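PDB 2QF4: cell shape determining protein MreC from Streptococcus pneumoniae, which helps form and maintain cell shape, probably as part of the elongasome that synthesises peripheral peptidoglycan. Local coordinates for residues Ser74-Tyr85 with Ser107-Gly118. Residues are numbered along the deposited sequence; the frame is centred on the assembly and turned at random. Where two conformers were deposited one is given.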
ATOM      1  N   SER A  74      -5.142   3.981   1.897  1.00  6.82           N
ATOM      2  CA  SER A  74      -4.943   4.744   3.120  1.00  7.27           C
ATOM      3  C   SER A  74      -3.642   4.382   3.813  1.00  7.16           C
ATOM      4  O   SER A  74      -3.350   3.205   3.990  1.00  7.98           O
ATOM      5  CB  SER A  74      -6.135   4.425   4.051  1.00  7.40           C
ATOM      6  OG  SER A  74      -5.908   4.857   5.386  1.00  8.52           O
ATOM      7  N   VAL A  75      -2.878   5.395   4.217  1.00  6.95           N
ATOM      8  CA  VAL A  75      -1.663   5.240   4.996  1.00  7.25           C
ATOM      9  C   VAL A  75      -1.691   6.206   6.154  1.00  7.35           C
ATOM     10  O   VAL A  75      -2.446   7.166   6.180  1.00  8.07           O
ATOM     11  CB  VAL A  75      -0.375   5.458   4.129  1.00  7.97           C
ATOM     12  CG1 VAL A  75      -0.275   4.349   3.089  1.00  9.76           C
ATOM     13  CG2 VAL A  75      -0.323   6.840   3.477  1.00 10.77           C
ATOM     14  N   LYS A  76      -0.822   5.913   7.109  1.00  8.27           N
ATOM     15  CA  LYS A  76      -0.632   6.799   8.235  1.00  8.67           C
ATOM     16  C   LYS A  76       0.848   6.866   8.575  1.00  8.37           C
ATOM     17  O   LYS A  76       1.639   5.960   8.354  1.00  9.08           O
ATOM     18  CB  LYS A  76      -1.482   6.387   9.441  1.00  9.65           C
ATOM     19  CG  LYS A  76      -1.162   5.066  10.002  1.00  9.75           C
ATOM     20  CD  LYS A  76      -2.139   4.651  11.101  1.00 10.89           C
ATOM     21  CE  LYS A  76      -1.813   3.266  11.602  0.50 10.89           C
ATOM     22  NZ  LYS A  76      -2.749   2.847  12.698  0.50  9.25           N
ATOM     23  N   ILE A  77       1.223   8.036   9.082  1.00  8.75           N
ATOM     24  CA  ILE A  77       2.597   8.410   9.415  1.00  9.48           C
ATOM     25  C   ILE A  77       2.626   8.720  10.909  1.00  9.16           C
ATOM     26  O   ILE A  77       1.818   9.515  11.392  1.00  9.92           O
ATOM     27  CB  ILE A  77       3.021   9.662   8.633  1.00  9.43           C
ATOM     28  CG1 ILE A  77       2.873   9.447   7.112  1.00 10.70           C
ATOM     29  CG2 ILE A  77       4.429  10.062   8.983  1.00 11.12           C
ATOM     30  CD1 ILE A  77       2.981  10.725   6.274  1.00 14.08           C
ATOM     31  N   GLN A  78       3.570   8.107  11.624  1.00 10.14           N
ATOM     32  CA  GLN A  78       3.709   8.365  13.048  1.00 11.41           C
ATOM     33  C   GLN A  78       4.815   9.361  13.293  1.00 12.10           C
ATOM     34  O   GLN A  78       5.954   9.124  12.925  1.00 12.77           O
ATOM     35  CB  GLN A  78       4.002   7.046  13.779  1.00 11.82           C
ATOM     36  CG  GLN A  78       3.778   7.122  15.286  1.00 14.96           C
ATOM     37  CD  GLN A  78       2.345   7.467  15.678  1.00 16.42           C
ATOM     38  OE1 GLN A  78       1.382   7.175  14.942  1.00 15.60           O
ATOM     39  NE2 GLN A  78       2.184   8.064  16.864  1.00 19.70           N
ATOM     40  N   HIS A  79       4.475  10.496  13.893  1.00 11.84           N
ATOM     41  CA  HIS A  79       5.440  11.530  14.235  1.00 12.66           C
ATOM     42  C   HIS A  79       5.344  11.749  15.738  1.00 14.29           C
ATOM     43  O   HIS A  79       4.437  12.429  16.223  1.00 14.44           O
ATOM     44  CB  HIS A  79       5.141  12.820  13.501  1.00 12.70           C
ATOM     45  CG  HIS A  79       6.142  13.890  13.771  1.00 13.64           C
ATOM     46  ND1 HIS A  79       7.372  13.903  13.157  1.00 13.96           N
ATOM     47  CD2 HIS A  79       6.124  14.947  14.620  1.00 14.58           C
ATOM     48  CE1 HIS A  79       8.052  14.951  13.580  1.00 14.27           C
ATOM     49  NE2 HIS A  79       7.317  15.598  14.470  1.00 16.07           N
ATOM     50  N   GLY A  80       6.283  11.142  16.452  1.00 15.89           N
ATOM     51  CA  GLY A  80       6.225  11.077  17.906  1.00 16.70           C
ATOM     52  C   GLY A  80       4.897  10.492  18.339  1.00 17.39           C
ATOM     53  O   GLY A  80       4.550   9.373  17.974  1.00 19.59           O
ATOM     54  N   SER A  81       4.153  11.277  19.100  1.00 18.58           N
ATOM     55  CA  SER A  81       2.853  10.839  19.630  1.00 18.96           C
ATOM     56  C   SER A  81       1.659  11.206  18.727  1.00 19.17           C
ATOM     57  O   SER A  81       0.496  10.925  19.076  1.00 21.38           O
ATOM     58  CB  SER A  81       2.639  11.388  21.043  1.00 20.90           C
ATOM     59  OG  SER A  81       2.533  12.797  21.037  1.00 23.51           O
ATOM     60  N   THR A  82       1.904  11.812  17.562  1.00 16.77           N
ATOM     61  CA  THR A  82       0.787  12.128  16.666  1.00 16.29           C
ATOM     62  C   THR A  82       0.808  11.279  15.414  1.00 14.79           C
ATOM     63  O   THR A  82       1.829  10.815  14.969  1.00 15.36           O
ATOM     64  CB  THR A  82       0.789  13.586  16.191  0.50 17.19           C
ATOM     65  OG1 THR A  82       1.432  14.427  17.156  0.50 16.47           O
ATOM     66  CG2 THR A  82      -0.689  14.051  15.915  0.50 14.69           C
ATOM     67  N   THR A  83      -0.375  11.063  14.880  1.00 13.12           N
ATOM     68  CA  THR A  83      -0.576  10.282  13.659  1.00 12.54           C
ATOM     69  C   THR A  83      -1.172  11.164  12.589  1.00 11.77           C
ATOM     70  O   THR A  83      -2.135  11.888  12.849  1.00 13.46           O
ATOM     71  CB  THR A  83      -1.515   9.114  13.957  1.00 13.28           C
ATOM     72  OG1 THR A  83      -1.048   8.423  15.132  1.00 15.88           O
ATOM     73  CG2 THR A  83      -1.567   8.147  12.812  1.00 14.23           C
ATOM     74  N   ILE A  84      -0.615  11.085  11.388  1.00  9.92           N
ATOM     75  CA  ILE A  84      -1.094  11.805  10.211  1.00  9.61           C
ATOM     76  C   ILE A  84      -1.560  10.797   9.186  1.00  8.92           C
ATOM     77  O   ILE A  84      -0.805   9.899   8.827  1.00  9.66           O
ATOM     78  CB  ILE A  84       0.030  12.689   9.594  1.00  9.92           C
ATOM     79  CG1 ILE A  84       0.682  13.660  10.626  1.00 11.61           C
ATOM     80  CG2 ILE A  84      -0.531  13.452   8.378  1.00 10.75           C
ATOM     81  CD1 ILE A  84       1.928  13.167  11.275  1.00 12.27           C
ATOM     82  N   TYR A  85      -2.793  10.940   8.728  1.00  8.04           N
ATOM     83  CA  TYR A  85      -3.343  10.060   7.695  1.00  7.79           C
ATOM     84  C   TYR A  85      -3.230  10.707   6.332  1.00  8.03           C
ATOM     85  O   TYR A  85      -3.355  11.925   6.204  1.00  8.84           O
ATOM     86  CB  TYR A  85      -4.817   9.750   8.012  1.00  8.14           C
ATOM     87  CG  TYR A  85      -4.994   8.752   9.142  1.00  8.83           C
ATOM     88  CD1 TYR A  85      -4.852   9.148  10.467  1.00  9.64           C
ATOM     89  CD2 TYR A  85      -5.272   7.427   8.881  1.00  9.15           C
ATOM     90  CE1 TYR A  85      -4.978   8.229  11.508  1.00  9.00           C
ATOM     91  CE2 TYR A  85      -5.417   6.501   9.922  1.00 10.15           C
ATOM     92  CZ  TYR A  85      -5.246   6.909  11.230  1.00  9.21           C
ATOM     93  OH  TYR A  85      -5.389   6.004  12.259  1.00 11.16           O
ATOM     94  N   SER A 107       0.868  18.710  11.180  1.00 13.01           N
ATOM     95  CA  SER A 107       1.987  18.281  12.024  1.00 14.05           C
ATOM     96  C   SER A 107       3.290  18.267  11.269  1.00 13.20           C
ATOM     97  O   SER A 107       3.337  17.881  10.092  1.00 12.89           O
ATOM     98  CB  SER A 107       1.793  16.840  12.558  1.00 14.11           C
ATOM     99  OG  SER A 107       2.967  16.419  13.292  1.00 15.78           O
ATOM    100  N   ASP A 108       4.375  18.578  11.961  1.00 13.88           N
ATOM    101  CA  ASP A 108       5.687  18.307  11.424  1.00 14.12           C
ATOM    102  C   ASP A 108       5.789  16.826  11.046  1.00 13.40           C
ATOM    103  O   ASP A 108       5.229  15.953  11.700  1.00 12.61           O
ATOM    104  CB  ASP A 108       6.785  18.633  12.438  1.00 15.87           C
ATOM    105  CG  ASP A 108       6.938  20.111  12.720  1.00 19.55           C
ATOM    106  OD1 ASP A 108       6.333  20.971  12.043  1.00 21.68           O
ATOM    107  OD2 ASP A 108       7.707  20.402  13.666  1.00 25.90           O
ATOM    108  N   ILE A 109       6.523  16.568   9.970  1.00 12.21           N
ATOM    109  CA  ILE A 109       6.808  15.226   9.499  1.00 12.53           C
ATOM    110  C   ILE A 109       8.288  15.203   9.191  1.00 12.79           C
ATOM    111  O   ILE A 109       8.789  16.127   8.548  1.00 14.61           O
ATOM    112  CB  ILE A 109       5.957  14.879   8.261  1.00 12.31           C
ATOM    113  CG1 ILE A 109       4.471  14.755   8.619  1.00 12.51           C
ATOM    114  CG2 ILE A 109       6.437  13.560   7.596  1.00 14.88           C
ATOM    115  CD1 ILE A 109       3.564  14.642   7.407  1.00 13.38           C
ATOM    116  N   SER A 110       8.999  14.210   9.707  1.00 12.88           N
ATOM    117  CA  SER A 110      10.463  14.171   9.641  1.00 13.08           C
ATOM    118  C   SER A 110      10.942  12.919   8.952  1.00 11.06           C
ATOM    119  O   SER A 110      10.342  11.847   9.067  1.00 10.21           O
ATOM    120  CB  SER A 110      11.013  14.143  11.065  1.00 13.71           C
ATOM    121  OG  SER A 110      10.638  15.277  11.817  1.00 18.55           O
ATOM    122  N   ALA A 111      12.112  13.020   8.359  1.00 11.21           N
ATOM    123  CA  ALA A 111      12.787  11.862   7.814  1.00 10.95           C
ATOM    124  C   ALA A 111      12.878  10.766   8.884  1.00 10.60           C
ATOM    125  O   ALA A 111      13.227  11.044  10.049  1.00 12.18           O
ATOM    126  CB  ALA A 111      14.174  12.282   7.323  1.00 11.97           C
ATOM    127  N   GLY A 112      12.591   9.534   8.512  1.00 10.48           N
ATOM    128  CA  GLY A 112      12.599   8.400   9.419  1.00 11.34           C
ATOM    129  C   GLY A 112      11.259   8.074  10.028  1.00 11.65           C
ATOM    130  O   GLY A 112      11.096   6.967  10.546  1.00 12.71           O
ATOM    131  N   ASP A 113      10.283   8.976   9.981  1.00 10.24           N
ATOM    132  CA  ASP A 113       8.984   8.680  10.572  1.00 10.54           C
ATOM    133  C   ASP A 113       8.398   7.443   9.872  1.00  9.75           C
ATOM    134  O   ASP A 113       8.469   7.291   8.637  1.00 10.38           O
ATOM    135  CB  ASP A 113       8.030   9.852  10.450  1.00  9.90           C
ATOM    136  CG  ASP A 113       8.338  11.014  11.404  1.00 10.93           C
ATOM    137  OD1 ASP A 113       9.137  10.856  12.339  1.00 13.73           O
ATOM    138  OD2 ASP A 113       7.709  12.081  11.208  1.00 11.69           O
ATOM    139  N   LYS A 114       7.802   6.561  10.647  1.00  9.43           N
ATOM    140  CA  LYS A 114       7.310   5.310  10.110  1.00 10.02           C
ATOM    141  C   LYS A 114       5.947   5.455   9.465  1.00  9.04           C
ATOM    142  O   LYS A 114       5.051   6.109   9.986  1.00  9.67           O
ATOM    143  CB  LYS A 114       7.233   4.248  11.213  1.00 13.10           C
ATOM    144  CG  LYS A 114       8.605   3.890  11.807  1.00 16.52           C
ATOM    145  CD  LYS A 114       9.499   3.191  10.813  1.00 22.41           C
ATOM    146  CE  LYS A 114      10.676   2.446  11.496  1.00 24.90           C
ATOM    147  NZ  LYS A 114      11.509   3.314  12.372  1.00 31.80           N
ATOM    148  N   VAL A 115       5.787   4.778   8.328  1.00  8.70           N
ATOM    149  CA  VAL A 115       4.577   4.790   7.543  1.00  8.15           C
ATOM    150  C   VAL A 115       4.010   3.393   7.481  1.00  8.30           C
ATOM    151  O   VAL A 115       4.748   2.443   7.193  1.00  8.83           O
ATOM    152  CB  VAL A 115       4.840   5.316   6.102  1.00  8.66           C
ATOM    153  CG1 VAL A 115       3.549   5.479   5.326  1.00  8.90           C
ATOM    154  CG2 VAL A 115       5.619   6.600   6.152  1.00  9.84           C
ATOM    155  N   THR A 116       2.734   3.273   7.816  1.00  8.44           N
ATOM    156  CA  THR A 116       2.020   1.999   7.816  1.00  8.27           C
ATOM    157  C   THR A 116       0.669   2.220   7.129  1.00  7.87           C
ATOM    158  O   THR A 116       0.263   3.343   6.854  1.00  8.38           O
ATOM    159  CB  THR A 116       1.820   1.468   9.262  1.00  9.18           C
ATOM    160  OG1 THR A 116       1.128   2.467  10.023  1.00 10.33           O
ATOM    161  CG2 THR A 116       3.140   1.145   9.885  1.00 11.20           C
ATOM    162  N   THR A 117      -0.051   1.134   6.837  1.00  7.74           N
ATOM    163  CA  THR A 117      -1.370   1.311   6.258  1.00  7.94           C
ATOM    164  C   THR A 117      -2.307   1.889   7.318  1.00  7.95           C
ATOM    165  O   THR A 117      -2.174   1.644   8.515  1.00  8.63           O
ATOM    166  CB  THR A 117      -1.913   0.048   5.638  1.00  7.33           C
ATOM    167  OG1 THR A 117      -1.937  -1.017   6.619  1.00  8.22           O
ATOM    168  CG2 THR A 117      -1.063  -0.366   4.421  1.00  9.36           C
ATOM    169  N   GLY A 118      -3.245   2.708   6.870  1.00  8.06           N
ATOM    170  CA  GLY A 118      -4.151   3.418   7.744  1.00  8.78           C
ATOM    171  C   GLY A 118      -5.462   2.758   8.045  1.00  9.54           C
ATOM    172  O   GLY A 118      -6.103   3.058   9.054  1.00  9.95           O
TER
HETATM  173  O   HOH W   1      -5.442   3.381  11.660  1.00 13.89           O
HETATM  174  O   HOH W   2       7.769   7.011  13.524  1.00 15.27           O
HETATM  175  O   HOH W   3       8.038  18.024  15.865  1.00 29.31           O
HETATM  176  O   HOH W   4       8.811  11.035  14.875  1.00 28.71           O
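Asp113 OD2 takes two N-H groups at once: His79 ND1, 2.7 Å away and on the syn side of the carboxylate, and Ser110 N, which comes from above the carboxylate plane at 2.9 Å. The site lies just beyond the end of the antiparallel pairing of strands 74-79 and 114-118, which closes one of the two six-stranded β-barrels of this major periplasmic domain, whose fold resembles that of α-lytic protease. With CG anti to the backbone N (chi1 -177°), the His79 ring reaches the 107-113 loop. Asp108 O sits 3.0 Å above the middle of the ring, which stands 71° from the Asp113 carboxylate, and Ser110 OG lies at the edge of the imidazole; these contacts and the ND1 bond should limit the ring's rotation.

Along the strands, Lys76 and Thr116 form an antiparallel hydrogen-bonded pair, the shorter bond being Lys76 N to Thr116 O at 2.8 Å. On the buried side, Ile77 CG1 packs alongside Val115 CG2, while Ile77 CD1 meets Ile109 CD1 at 4.1 Å; Val147 and Val149 of strand 146-151 continue this apolar layer of the barrel interior. The other face carries Lys76, its CB over the Tyr85 ring. In the conformer modelled here the Lys76 chain is extended and NZ forms a salt bridge with Asp127. A water there bonds to Tyr85 OH and donates to Gly118 O at 2.7 Å.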